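Local atomic coordinates of Serpin48 (Tenebrio molitor, PDB entry 3OZQ), a protein that acts as a highly specific serpin in insect innate immunity, inhibiting the serine protease SPE. Residues N33-A41 with K272-K280; F171-F179 with L224-L232. All blocks are in the same frame, centred on the assembly; numbering follows the deposited sequence.

Contact 1: N33-A41 with K272-K280; sequences NFLVSPFSA and KIESTVDFK
Ser275 and Val36 owe their places in the contact to their first torsions. In Ser275 the hydroxyl lies beside its backbone N (chi1 -64°) and rises toward strand 34-36, where OG accepts from Leu35 N at 2.9 Å along a slightly bent line (151°). Val36 puts CG1 between its backbone N and carbonyl carbon (chi1 59°), which swings CG2 toward Phe279 until it lies 3.4 Å from CZ. Over one face of the same ring sits Ala41 CB, 3.6 Å from the centroid in a CH-pi contact, so the first turn of helix 38-50 rests on the aromatic that opens helix 279-286. At the other end, Ile273 sets CG2 against the backbone of Phe34, 3.8 Å from its C atom, while CD1 reaches Asn33 CB.

One water is 2.6 Å from Ser275 OG and is also placed to donate to Asn33 O; a second links Asn33 ND2 to Lys272 O. The amide of Asn33 is further held by Thr373 and Thr374.

Ser37 N-caps helix 38-50, its OG accepting from Ser40 N at 3.0 Å, and also meets Leu367 O, while Ser40 OG bonds Asn167. Strand 260-278 of sheet A lies over strand 34-36 of sheet B and the start of helix 38-50; with this serine pair and asparagine, the arrangement corresponds to the shutter region of serpins.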
ATOM      1  N   ASN A  33       5.038 -13.919   1.437  1.00 37.06           N
ATOM      2  CA  ASN A  33       4.356 -12.901   0.656  1.00 37.35           C
ATOM      3  C   ASN A  33       3.986 -11.723   1.542  1.00 34.23           C
ATOM      4  O   ASN A  33       3.730 -11.880   2.739  1.00 35.77           O
ATOM      5  CB  ASN A  33       3.105 -13.442  -0.044  1.00 34.76           C
ATOM      6  CG  ASN A  33       3.366 -14.725  -0.809  1.00 37.62           C
ATOM      7  OD1 ASN A  33       4.500 -15.017  -1.183  1.00 36.25           O
ATOM      8  ND2 ASN A  33       2.308 -15.494  -1.053  1.00 32.55           N
ATOM      9  N   PHE A  34       3.996 -10.529   0.958  1.00 34.30           N
ATOM     10  CA  PHE A  34       3.381  -9.398   1.616  1.00 28.53           C
ATOM     11  C   PHE A  34       2.853  -8.351   0.626  1.00 29.94           C
ATOM     12  O   PHE A  34       3.185  -8.359  -0.582  1.00 27.02           O
ATOM     13  CB  PHE A  34       4.294  -8.771   2.707  1.00 32.94           C
ATOM     14  CG  PHE A  34       5.472  -7.998   2.163  1.00 31.53           C
ATOM     15  CD1 PHE A  34       5.323  -6.689   1.733  1.00 35.14           C
ATOM     16  CD2 PHE A  34       6.720  -8.581   2.082  1.00 34.29           C
ATOM     17  CE1 PHE A  34       6.413  -5.966   1.235  1.00 29.67           C
ATOM     18  CE2 PHE A  34       7.801  -7.876   1.584  1.00 38.49           C
ATOM     19  CZ  PHE A  34       7.643  -6.563   1.154  1.00 34.75           C
ATOM     20  N   LEU A  35       2.009  -7.476   1.172  1.00 30.14           N
ATOM     21  CA  LEU A  35       1.418  -6.354   0.452  1.00 34.34           C
ATOM     22  C   LEU A  35       1.459  -5.153   1.391  1.00 31.97           C
ATOM     23  O   LEU A  35       1.152  -5.283   2.575  1.00 30.00           O
ATOM     24  CB  LEU A  35      -0.034  -6.673   0.066  1.00 33.69           C
ATOM     25  CG  LEU A  35      -0.856  -5.570  -0.608  1.00 31.11           C
ATOM     26  CD1 LEU A  35      -0.286  -5.257  -1.990  1.00 30.75           C
ATOM     27  CD2 LEU A  35      -2.317  -5.976  -0.737  1.00 29.02           C
ATOM     28  N   VAL A  36       1.873  -3.998   0.868  1.00 29.81           N
ATOM     29  CA  VAL A  36       1.929  -2.770   1.640  1.00 27.77           C
ATOM     30  C   VAL A  36       1.556  -1.558   0.778  1.00 27.70           C
ATOM     31  O   VAL A  36       1.784  -1.556  -0.433  1.00 26.21           O
ATOM     32  CB  VAL A  36       3.324  -2.562   2.300  1.00 31.52           C
ATOM     33  CG1 VAL A  36       4.453  -2.501   1.231  1.00 30.11           C
ATOM     34  CG2 VAL A  36       3.327  -1.320   3.243  1.00 30.81           C
ATOM     35  N   SER A  37       0.941  -0.553   1.406  1.00 28.80           N
ATOM     36  CA  SER A  37       0.670   0.712   0.740  1.00 32.52           C
ATOM     37  C   SER A  37       1.441   1.839   1.410  1.00 28.93           C
ATOM     38  O   SER A  37       0.947   2.476   2.347  1.00 30.57           O
ATOM     39  CB  SER A  37      -0.810   1.051   0.754  1.00 30.47           C
ATOM     40  OG  SER A  37      -1.015   2.271   0.051  1.00 29.53           O
ATOM     41  N   PRO A  38       2.670   2.085   0.940  1.00 30.97           N
ATOM     42  CA  PRO A  38       3.391   3.248   1.476  1.00 31.07           C
ATOM     43  C   PRO A  38       2.603   4.543   1.254  1.00 31.44           C
ATOM     44  O   PRO A  38       2.554   5.421   2.139  1.00 31.84           O
ATOM     45  CB  PRO A  38       4.703   3.231   0.696  1.00 27.20           C
ATOM     46  CG  PRO A  38       4.884   1.752   0.324  1.00 29.74           C
ATOM     47  CD  PRO A  38       3.487   1.292   0.007  1.00 29.42           C
ATOM     48  N   PHE A  39       1.958   4.653   0.099  1.00 32.73           N
ATOM     49  CA  PHE A  39       1.154   5.842  -0.196  1.00 29.47           C
ATOM     50  C   PHE A  39       0.096   6.099   0.874  1.00 32.46           C
ATOM     51  O   PHE A  39       0.031   7.186   1.451  1.00 30.42           O
ATOM     52  CB  PHE A  39       0.458   5.709  -1.551  1.00 32.09           C
ATOM     53  CG  PHE A  39      -0.732   6.613  -1.696  1.00 34.12           C
ATOM     54  CD1 PHE A  39      -2.014   6.134  -1.480  1.00 35.44           C
ATOM     55  CD2 PHE A  39      -0.564   7.951  -2.016  1.00 37.84           C
ATOM     56  CE1 PHE A  39      -3.108   6.972  -1.581  1.00 34.33           C
ATOM     57  CE2 PHE A  39      -1.652   8.787  -2.133  1.00 38.31           C
ATOM     58  CZ  PHE A  39      -2.926   8.294  -1.922  1.00 36.89           C
ATOM     59  N   SER A  40      -0.744   5.096   1.143  1.00 31.70           N
ATOM     60  CA  SER A  40      -1.853   5.297   2.070  1.00 29.35           C
ATOM     61  C   SER A  40      -1.352   5.632   3.485  1.00 30.78           C
ATOM     62  O   SER A  40      -1.853   6.557   4.146  1.00 29.20           O
ATOM     63  CB  SER A  40      -2.780   4.073   2.065  1.00 33.35           C
ATOM     64  OG  SER A  40      -4.073   4.400   2.543  1.00 32.64           O
ATOM     65  N   ALA A  41      -0.358   4.880   3.946  1.00 31.67           N
ATOM     66  CA  ALA A  41       0.255   5.154   5.229  1.00 31.98           C
ATOM     67  C   ALA A  41       0.725   6.613   5.243  1.00 33.30           C
ATOM     68  O   ALA A  41       0.556   7.330   6.238  1.00 32.45           O
ATOM     69  CB  ALA A  41       1.419   4.202   5.471  1.00 31.21           C
ATOM     70  N   LYS A 272      -3.561 -14.357  -3.886  1.00 36.94           N
ATOM     71  CA  LYS A 272      -4.230 -13.551  -2.887  1.00 37.29           C
ATOM     72  C   LYS A 272      -3.234 -13.340  -1.772  1.00 35.59           C
ATOM     73  O   LYS A 272      -2.531 -14.277  -1.377  1.00 36.28           O
ATOM     74  CB  LYS A 272      -5.480 -14.266  -2.376  1.00 37.21           C
ATOM     75  CG  LYS A 272      -6.396 -13.367  -1.571  1.00 47.65           C
ATOM     76  CD  LYS A 272      -7.733 -14.039  -1.287  1.00 49.74           C
ATOM     77  CE  LYS A 272      -8.457 -13.354  -0.137  1.00 62.37           C
ATOM     78  NZ  LYS A 272      -9.681 -14.105   0.287  1.00 70.62           N
ATOM     79  N   ILE A 273      -3.139 -12.103  -1.291  1.00 34.63           N
ATOM     80  CA  ILE A 273      -2.277 -11.783  -0.164  1.00 31.82           C
ATOM     81  C   ILE A 273      -2.994 -10.882   0.838  1.00 36.33           C
ATOM     82  O   ILE A 273      -3.662  -9.921   0.455  1.00 37.13           O
ATOM     83  CB  ILE A 273      -0.996 -11.039  -0.594  1.00 29.38           C
ATOM     84  CG1 ILE A 273      -0.284 -11.781  -1.740  1.00 34.06           C
ATOM     85  CG2 ILE A 273      -0.095 -10.808   0.632  1.00 33.74           C
ATOM     86  CD1 ILE A 273       0.879 -10.983  -2.386  1.00 30.56           C
ATOM     87  N   GLU A 274      -2.832 -11.196   2.116  1.00 38.77           N
ATOM     88  CA  GLU A 274      -3.310 -10.348   3.206  1.00 35.01           C
ATOM     89  C   GLU A 274      -2.153 -10.000   4.119  1.00 39.04           C
ATOM     90  O   GLU A 274      -1.439 -10.883   4.585  1.00 38.87           O
ATOM     91  CB  GLU A 274      -4.386 -11.058   4.024  1.00 40.95           C
ATOM     92  CG  GLU A 274      -5.780 -11.006   3.432  1.00 51.01           C
ATOM     93  CD  GLU A 274      -6.865 -11.022   4.512  1.00 64.32           C
ATOM     94  OE1 GLU A 274      -6.833 -10.122   5.394  1.00 55.48           O
ATOM     95  OE2 GLU A 274      -7.732 -11.937   4.479  1.00 63.33           O
ATOM     96  N   SER A 275      -1.965  -8.709   4.373  1.00 33.47           N
ATOM     97  CA  SER A 275      -0.889  -8.269   5.250  1.00 34.42           C
ATOM     98  C   SER A 275      -1.365  -7.306   6.325  1.00 34.04           C
ATOM     99  O   SER A 275      -2.303  -6.540   6.117  1.00 32.67           O
ATOM    100  CB  SER A 275       0.245  -7.632   4.443  1.00 33.99           C
ATOM    101  OG  SER A 275       0.840  -8.588   3.573  1.00 30.63           O
ATOM    102  N   THR A 276      -0.707  -7.364   7.478  1.00 33.75           N
ATOM    103  CA  THR A 276      -0.909  -6.398   8.540  1.00 33.44           C
ATOM    104  C   THR A 276       0.474  -5.845   8.856  1.00 38.52           C
ATOM    105  O   THR A 276       1.395  -6.599   9.147  1.00 41.95           O
ATOM    106  CB  THR A 276      -1.557  -7.040   9.787  1.00 35.04           C
ATOM    107  OG1 THR A 276      -2.837  -7.581   9.435  1.00 33.51           O
ATOM    108  CG2 THR A 276      -1.726  -6.012  10.898  1.00 35.83           C
ATOM    109  N   VAL A 277       0.631  -4.533   8.748  1.00 30.95           N
ATOM    110  CA  VAL A 277       1.938  -3.917   8.894  1.00 30.72           C
ATOM    111  C   VAL A 277       1.984  -2.920  10.066  1.00 33.49           C
ATOM    112  O   VAL A 277       1.150  -2.026  10.178  1.00 30.39           O
ATOM    113  CB  VAL A 277       2.379  -3.217   7.580  1.00 32.72           C
ATOM    114  CG1 VAL A 277       3.717  -2.510   7.757  1.00 34.29           C
ATOM    115  CG2 VAL A 277       2.433  -4.221   6.435  1.00 35.88           C
ATOM    116  N   ASP A 278       2.966  -3.120  10.936  1.00 29.44           N
ATOM    117  CA  ASP A 278       3.272  -2.216  12.007  1.00 36.42           C
ATOM    118  C   ASP A 278       4.092  -1.096  11.406  1.00 35.21           C
ATOM    119  O   ASP A 278       5.285  -1.254  11.186  1.00 32.53           O
ATOM    120  CB  ASP A 278       4.107  -2.926  13.060  1.00 35.25           C
ATOM    121  CG  ASP A 278       4.465  -2.018  14.222  1.00 39.13           C
ATOM    122  OD1 ASP A 278       4.270  -0.779  14.111  1.00 37.62           O
ATOM    123  OD2 ASP A 278       4.923  -2.549  15.259  1.00 42.82           O
ATOM    124  N   PHE A 279       3.438   0.027  11.144  1.00 30.61           N
ATOM    125  CA  PHE A 279       4.116   1.180  10.551  1.00 36.12           C
ATOM    126  C   PHE A 279       4.902   2.027  11.560  1.00 33.07           C
ATOM    127  O   PHE A 279       5.728   2.847  11.165  1.00 34.72           O
ATOM    128  CB  PHE A 279       3.144   2.043   9.738  1.00 31.81           C
ATOM    129  CG  PHE A 279       3.202   1.768   8.251  1.00 33.43           C
ATOM    130  CD1 PHE A 279       4.123   2.433   7.449  1.00 33.16           C
ATOM    131  CD2 PHE A 279       2.349   0.851   7.666  1.00 25.42           C
ATOM    132  CE1 PHE A 279       4.205   2.168   6.068  1.00 29.60           C
ATOM    133  CE2 PHE A 279       2.419   0.579   6.287  1.00 27.37           C
ATOM    134  CZ  PHE A 279       3.342   1.253   5.492  1.00 31.60           C
ATOM    135  N   LYS A 280       4.660   1.835  12.851  1.00 33.27           N
ATOM    136  CA  LYS A 280       5.491   2.504  13.857  1.00 35.32           C
ATOM    137  C   LYS A 280       6.926   2.000  13.761  1.00 35.45           C
ATOM    138  O   LYS A 280       7.880   2.766  13.753  1.00 35.91           O
ATOM    139  CB  LYS A 280       4.960   2.270  15.278  1.00 38.30           C
ATOM    140  CG  LYS A 280       5.925   2.781  16.330  1.00 37.73           C
ATOM    141  CD  LYS A 280       5.378   2.662  17.754  1.00 46.61           C
ATOM    142  CE  LYS A 280       6.284   3.394  18.746  1.00 49.46           C
ATOM    143  NZ  LYS A 280       6.165   2.891  20.160  1.00 53.62           N
TER
HETATM  144  O   HOH W   1      -0.472 -15.057   0.161  1.00 36.00           O
HETATM  145  O   HOH W   2       1.791 -10.713   4.633  1.00 39.96           O

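Contact 2: F171-F179 with L224-L232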
ATOM      1  N   PHE A 171      -7.868  -2.480  -3.169  1.00 39.24           N
ATOM      2  CA  PHE A 171      -8.039  -1.858  -4.473  1.00 41.81           C
ATOM      3  C   PHE A 171      -8.946  -2.728  -5.327  1.00 45.13           C
ATOM      4  O   PHE A 171      -8.921  -3.953  -5.225  1.00 41.77           O
ATOM      5  CB  PHE A 171      -6.678  -1.750  -5.159  1.00 41.64           C
ATOM      6  CG  PHE A 171      -6.681  -0.893  -6.394  1.00 43.23           C
ATOM      7  CD1 PHE A 171      -7.032   0.444  -6.323  1.00 45.23           C
ATOM      8  CD2 PHE A 171      -6.314  -1.421  -7.628  1.00 40.74           C
ATOM      9  CE1 PHE A 171      -7.020   1.245  -7.467  1.00 50.41           C
ATOM     10  CE2 PHE A 171      -6.301  -0.625  -8.770  1.00 43.77           C
ATOM     11  CZ  PHE A 171      -6.647   0.712  -8.686  1.00 41.06           C
ATOM     12  N   ASN A 172      -9.744  -2.086  -6.171  1.00 44.34           N
ATOM     13  CA  ASN A 172     -10.611  -2.798  -7.096  1.00 44.32           C
ATOM     14  C   ASN A 172     -10.449  -2.266  -8.516  1.00 46.27           C
ATOM     15  O   ASN A 172     -10.683  -1.080  -8.768  1.00 44.02           O
ATOM     16  CB  ASN A 172     -12.062  -2.682  -6.646  1.00 46.57           C
ATOM     17  CG  ASN A 172     -13.030  -3.227  -7.672  1.00 54.69           C
ATOM     18  OD1 ASN A 172     -13.388  -4.411  -7.644  1.00 58.13           O
ATOM     19  ND2 ASN A 172     -13.456  -2.371  -8.596  1.00 52.29           N
ATOM     20  N   ALA A 173     -10.029  -3.138  -9.436  1.00 46.25           N
ATOM     21  CA  ALA A 173      -9.797  -2.745 -10.823  1.00 44.44           C
ATOM     22  C   ALA A 173     -10.071  -3.879 -11.796  1.00 45.24           C
ATOM     23  O   ALA A 173     -10.119  -5.053 -11.415  1.00 48.23           O
ATOM     24  CB  ALA A 173      -8.374  -2.217 -11.021  1.00 39.52           C
ATOM     25  N   LYS A 174     -10.262  -3.511 -13.057  1.00 44.04           N
ATOM     26  CA  LYS A 174     -10.498  -4.475 -14.126  1.00 47.20           C
ATOM     27  C   LYS A 174      -9.335  -4.458 -15.105  1.00 45.17           C
ATOM     28  O   LYS A 174      -8.864  -3.389 -15.497  1.00 45.66           O
ATOM     29  CB  LYS A 174     -11.775  -4.128 -14.887  1.00 46.79           C
ATOM     30  CG  LYS A 174     -13.042  -4.108 -14.059  1.00 51.27           C
ATOM     31  CD  LYS A 174     -13.412  -5.481 -13.524  1.00 50.49           C
ATOM     32  CE  LYS A 174     -14.748  -5.408 -12.795  1.00 53.49           C
ATOM     33  NZ  LYS A 174     -15.203  -6.733 -12.273  1.00 62.58           N
ATOM     34  N   TRP A 175      -8.875  -5.641 -15.511  1.00 44.13           N
ATOM     35  CA  TRP A 175      -7.883  -5.733 -16.570  1.00 46.06           C
ATOM     36  C   TRP A 175      -8.435  -5.068 -17.832  1.00 43.62           C
ATOM     37  O   TRP A 175      -9.597  -5.251 -18.171  1.00 46.72           O
ATOM     38  CB  TRP A 175      -7.563  -7.200 -16.891  1.00 46.95           C
ATOM     39  CG  TRP A 175      -6.876  -7.976 -15.788  1.00 42.28           C
ATOM     40  CD1 TRP A 175      -7.285  -9.163 -15.241  1.00 42.67           C
ATOM     41  CD2 TRP A 175      -5.645  -7.637 -15.136  1.00 39.69           C
ATOM     42  NE1 TRP A 175      -6.387  -9.577 -14.280  1.00 40.36           N
ATOM     43  CE2 TRP A 175      -5.373  -8.655 -14.197  1.00 41.98           C
ATOM     44  CE3 TRP A 175      -4.745  -6.569 -15.252  1.00 43.63           C
ATOM     45  CZ2 TRP A 175      -4.240  -8.630 -13.372  1.00 42.00           C
ATOM     46  CZ3 TRP A 175      -3.616  -6.546 -14.424  1.00 38.40           C
ATOM     47  CH2 TRP A 175      -3.375  -7.571 -13.507  1.00 36.22           C
ATOM     48  N   LEU A 176      -7.607  -4.295 -18.517  1.00 41.50           N
ATOM     49  CA  LEU A 176      -7.973  -3.779 -19.833  1.00 48.84           C
ATOM     50  C   LEU A 176      -8.156  -4.949 -20.804  1.00 48.94           C
ATOM     51  O   LEU A 176      -9.042  -4.940 -21.659  1.00 47.74           O
ATOM     52  CB  LEU A 176      -6.890  -2.836 -20.350  1.00 47.87           C
ATOM     53  CG  LEU A 176      -7.084  -2.251 -21.751  1.00 49.75           C
ATOM     54  CD1 LEU A 176      -8.400  -1.500 -21.837  1.00 47.22           C
ATOM     55  CD2 LEU A 176      -5.913  -1.346 -22.105  1.00 50.60           C
ATOM     56  N   VAL A 177      -7.305  -5.957 -20.650  1.00 46.13           N
ATOM     57  CA  VAL A 177      -7.416  -7.196 -21.404  1.00 49.41           C
ATOM     58  C   VAL A 177      -7.401  -8.333 -20.407  1.00 48.10           C
ATOM     59  O   VAL A 177      -6.339  -8.739 -19.931  1.00 44.51           O
ATOM     60  CB  VAL A 177      -6.236  -7.378 -22.373  1.00 47.54           C
ATOM     61  CG1 VAL A 177      -6.458  -8.596 -23.258  1.00 51.11           C
ATOM     62  CG2 VAL A 177      -6.029  -6.116 -23.211  1.00 52.11           C
ATOM     63  N   PRO A 178      -8.585  -8.841 -20.065  1.00 49.10           N
ATOM     64  CA  PRO A 178      -8.713  -9.915 -19.081  1.00 43.25           C
ATOM     65  C   PRO A 178      -8.120 -11.238 -19.571  1.00 48.54           C
ATOM     66  O   PRO A 178      -7.934 -11.427 -20.775  1.00 46.55           O
ATOM     67  CB  PRO A 178     -10.228 -10.039 -18.897  1.00 51.30           C
ATOM     68  CG  PRO A 178     -10.816  -9.478 -20.160  1.00 51.71           C
ATOM     69  CD  PRO A 178      -9.891  -8.375 -20.561  1.00 52.37           C
ATOM     70  N   PHE A 179      -7.803 -12.125 -18.633  1.00 47.84           N
ATOM     71  CA  PHE A 179      -7.374 -13.483 -18.959  1.00 46.97           C
ATOM     72  C   PHE A 179      -8.604 -14.355 -19.181  1.00 50.54           C
ATOM     73  O   PHE A 179      -9.580 -14.263 -18.424  1.00 49.65           O
ATOM     74  CB  PHE A 179      -6.545 -14.086 -17.812  1.00 44.67           C
ATOM     75  CG  PHE A 179      -5.310 -13.303 -17.480  1.00 46.82           C
ATOM     76  CD1 PHE A 179      -4.077 -13.687 -17.984  1.00 38.77           C
ATOM     77  CD2 PHE A 179      -5.384 -12.169 -16.667  1.00 39.96           C
ATOM     78  CE1 PHE A 179      -2.938 -12.964 -17.689  1.00 44.40           C
ATOM     79  CE2 PHE A 179      -4.250 -11.438 -16.375  1.00 40.46           C
ATOM     80  CZ  PHE A 179      -3.024 -11.834 -16.875  1.00 35.96           C
ATOM     81  N   LEU A 224       0.998  -4.628 -16.724  1.00 40.20           N
ATOM     82  CA  LEU A 224      -0.327  -5.087 -17.118  1.00 38.12           C
ATOM     83  C   LEU A 224      -1.328  -3.986 -16.825  1.00 39.39           C
ATOM     84  O   LEU A 224      -1.454  -3.548 -15.677  1.00 36.76           O
ATOM     85  CB  LEU A 224      -0.707  -6.355 -16.352  1.00 39.83           C
ATOM     86  CG  LEU A 224       0.046  -7.654 -16.663  1.00 38.93           C
ATOM     87  CD1 LEU A 224      -0.313  -8.722 -15.644  1.00 41.10           C
ATOM     88  CD2 LEU A 224      -0.259  -8.139 -18.067  1.00 41.75           C
ATOM     89  N   PRO A 225      -2.039  -3.537 -17.866  1.00 42.25           N
ATOM     90  CA  PRO A 225      -2.908  -2.362 -17.812  1.00 42.08           C
ATOM     91  C   PRO A 225      -4.275  -2.681 -17.242  1.00 44.42           C
ATOM     92  O   PRO A 225      -4.877  -3.712 -17.565  1.00 41.25           O
ATOM     93  CB  PRO A 225      -3.031  -1.939 -19.291  1.00 43.29           C
ATOM     94  CG  PRO A 225      -2.037  -2.829 -20.060  1.00 45.11           C
ATOM     95  CD  PRO A 225      -1.929  -4.068 -19.234  1.00 38.32           C
ATOM     96  N   PHE A 226      -4.729  -1.798 -16.358  1.00 39.14           N
ATOM     97  CA  PHE A 226      -6.074  -1.835 -15.819  1.00 41.72           C
ATOM     98  C   PHE A 226      -6.903  -0.833 -16.599  1.00 46.24           C
ATOM     99  O   PHE A 226      -6.366   0.132 -17.133  1.00 42.70           O
ATOM    100  CB  PHE A 226      -6.067  -1.397 -14.347  1.00 43.70           C
ATOM    101  CG  PHE A 226      -5.549  -2.443 -13.393  1.00 40.78           C
ATOM    102  CD1 PHE A 226      -6.095  -3.722 -13.373  1.00 39.03           C
ATOM    103  CD2 PHE A 226      -4.520  -2.142 -12.515  1.00 38.98           C
ATOM    104  CE1 PHE A 226      -5.626  -4.681 -12.484  1.00 41.96           C
ATOM    105  CE2 PHE A 226      -4.038  -3.097 -11.624  1.00 40.53           C
ATOM    106  CZ  PHE A 226      -4.591  -4.368 -11.612  1.00 38.77           C
ATOM    107  N   LYS A 227      -8.209  -1.046 -16.650  1.00 45.53           N
ATOM    108  CA  LYS A 227      -9.085  -0.049 -17.233  1.00 47.09           C
ATOM    109  C   LYS A 227      -8.981   1.254 -16.459  1.00 52.40           C
ATOM    110  O   LYS A 227      -9.007   1.260 -15.219  1.00 50.50           O
ATOM    111  CB  LYS A 227     -10.532  -0.537 -17.236  1.00 52.53           C
ATOM    112  CG  LYS A 227     -10.830  -1.604 -18.267  1.00 49.24           C
ATOM    113  CD  LYS A 227     -12.330  -1.850 -18.360  1.00 55.00           C
ATOM    114  CE  LYS A 227     -12.663  -2.926 -19.380  1.00 60.38           C
ATOM    115  NZ  LYS A 227     -12.339  -4.293 -18.875  1.00 63.00           N
ATOM    116  N   GLY A 228      -8.854   2.357 -17.191  1.00 47.23           N
ATOM    117  CA  GLY A 228      -8.888   3.676 -16.594  1.00 49.18           C
ATOM    118  C   GLY A 228      -7.503   4.249 -16.375  1.00 52.45           C
ATOM    119  O   GLY A 228      -7.364   5.348 -15.834  1.00 53.98           O
ATOM    120  N   GLY A 229      -6.476   3.499 -16.761  1.00 45.47           N
ATOM    121  CA  GLY A 229      -5.113   3.999 -16.673  1.00 51.31           C
ATOM    122  C   GLY A 229      -4.223   3.451 -15.564  1.00 51.74           C
ATOM    123  O   GLY A 229      -3.009   3.665 -15.572  1.00 56.69           O
ATOM    124  N   ALA A 230      -4.816   2.757 -14.601  1.00 50.07           N
ATOM    125  CA  ALA A 230      -4.044   2.101 -13.554  1.00 41.50           C
ATOM    126  C   ALA A 230      -3.250   0.941 -14.154  1.00 43.94           C
ATOM    127  O   ALA A 230      -3.501   0.533 -15.296  1.00 40.73           O
ATOM    128  CB  ALA A 230      -4.976   1.592 -12.487  1.00 47.24           C
ATOM    129  N   SER A 231      -2.297   0.400 -13.400  1.00 37.61           N
ATOM    130  CA  SER A 231      -1.558  -0.765 -13.900  1.00 39.48           C
ATOM    131  C   SER A 231      -0.958  -1.622 -12.787  1.00 36.56           C
ATOM    132  O   SER A 231      -0.752  -1.148 -11.673  1.00 35.53           O
ATOM    133  CB  SER A 231      -0.473  -0.329 -14.882  1.00 36.36           C
ATOM    134  OG  SER A 231       0.579   0.345 -14.215  1.00 40.68           O
ATOM    135  N   LEU A 232      -0.729  -2.898 -13.089  1.00 38.63           N
ATOM    136  CA  LEU A 232       0.011  -3.799 -12.210  1.00 30.77           C
ATOM    137  C   LEU A 232       1.336  -4.153 -12.873  1.00 33.43           C
ATOM    138  O   LEU A 232       1.359  -4.696 -13.983  1.00 38.14           O
ATOM    139  CB  LEU A 232      -0.781  -5.075 -11.926  1.00 34.36           C
ATOM    140  CG  LEU A 232       0.015  -6.078 -11.081  1.00 37.60           C
ATOM    141  CD1 LEU A 232      -0.041  -5.626  -9.663  1.00 35.25           C
ATOM    142  CD2 LEU A 232      -0.494  -7.520 -11.186  1.00 37.00           C
TER
HETATM  143  O   HOH W   3      -9.869  -0.683 -13.651  1.00 44.01           O
HETATM  144  O   HOH W   4      -4.584  -6.119 -19.061  1.00 42.94           O
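Trp175 and Phe226 form the dense centre of this contact: the six-membered ring of the indole and the phenyl ring make an offset stack, centroids 4.6 Å apart and planes at 15°. Ala173 CB presses on a face of Phe226, 3.8 Å from the ring centroid, while Phe179 CE2 lies over the indole face opposite the stack. Leu232 CD2 meets the indole edge, 3.7 Å from CH2, and Leu224 CB comes in obliquely at CZ3. NE1 donates to Ser322 O, fixing the rotation of the indole.

The backbones join through one antiparallel bridge in which Trp175 and Phe226 are the non-hydrogen-bonded pair, flanked by Lys227 N to Lys174 O (2.7 Å) and Leu176 N to Pro225 O (2.9 Å).

Outward, packing thins. Leu176 crosses Pro225 at about a right angle, and the Lys227 chain, bent at chi4 (75°), lets NZ donate to Trp175 O at 3.0 Å, tilted from the carbonyl plane. Waters bridge Lys174 N to Lys227 O and Val177 N to Pro225 O. Past Lys227 the type II turn exposes Gly228 and Gly229. Trp175, packed on the ends of two sheet B strands and the first residue of their turn, corresponds to the breach tryptophan of serpins.

Overall arrangement
Contacts 1 and 2 lie in different parts of one serpin fold, their centres about 21 Å apart and their nearest atoms about 7 Å apart, without touching. Contact 1 is close to the middle of the molecule, its centre about 5 Å from that of the chain, whereas the centre of contact 2 is about 17 Å out. Strand 163-174 connects them: Asn167 on it binds Ser40 of contact 1, and its end runs into contact 2. Strand 310-321, its parallel neighbour, pairs with strand 260-278, and just past it Ser322 holds Trp175. In serpins the cleaved reactive loop inserts between strands 163-174 and 310-321, starting at the breach and passing the shutter, so both contacts probably flank that path.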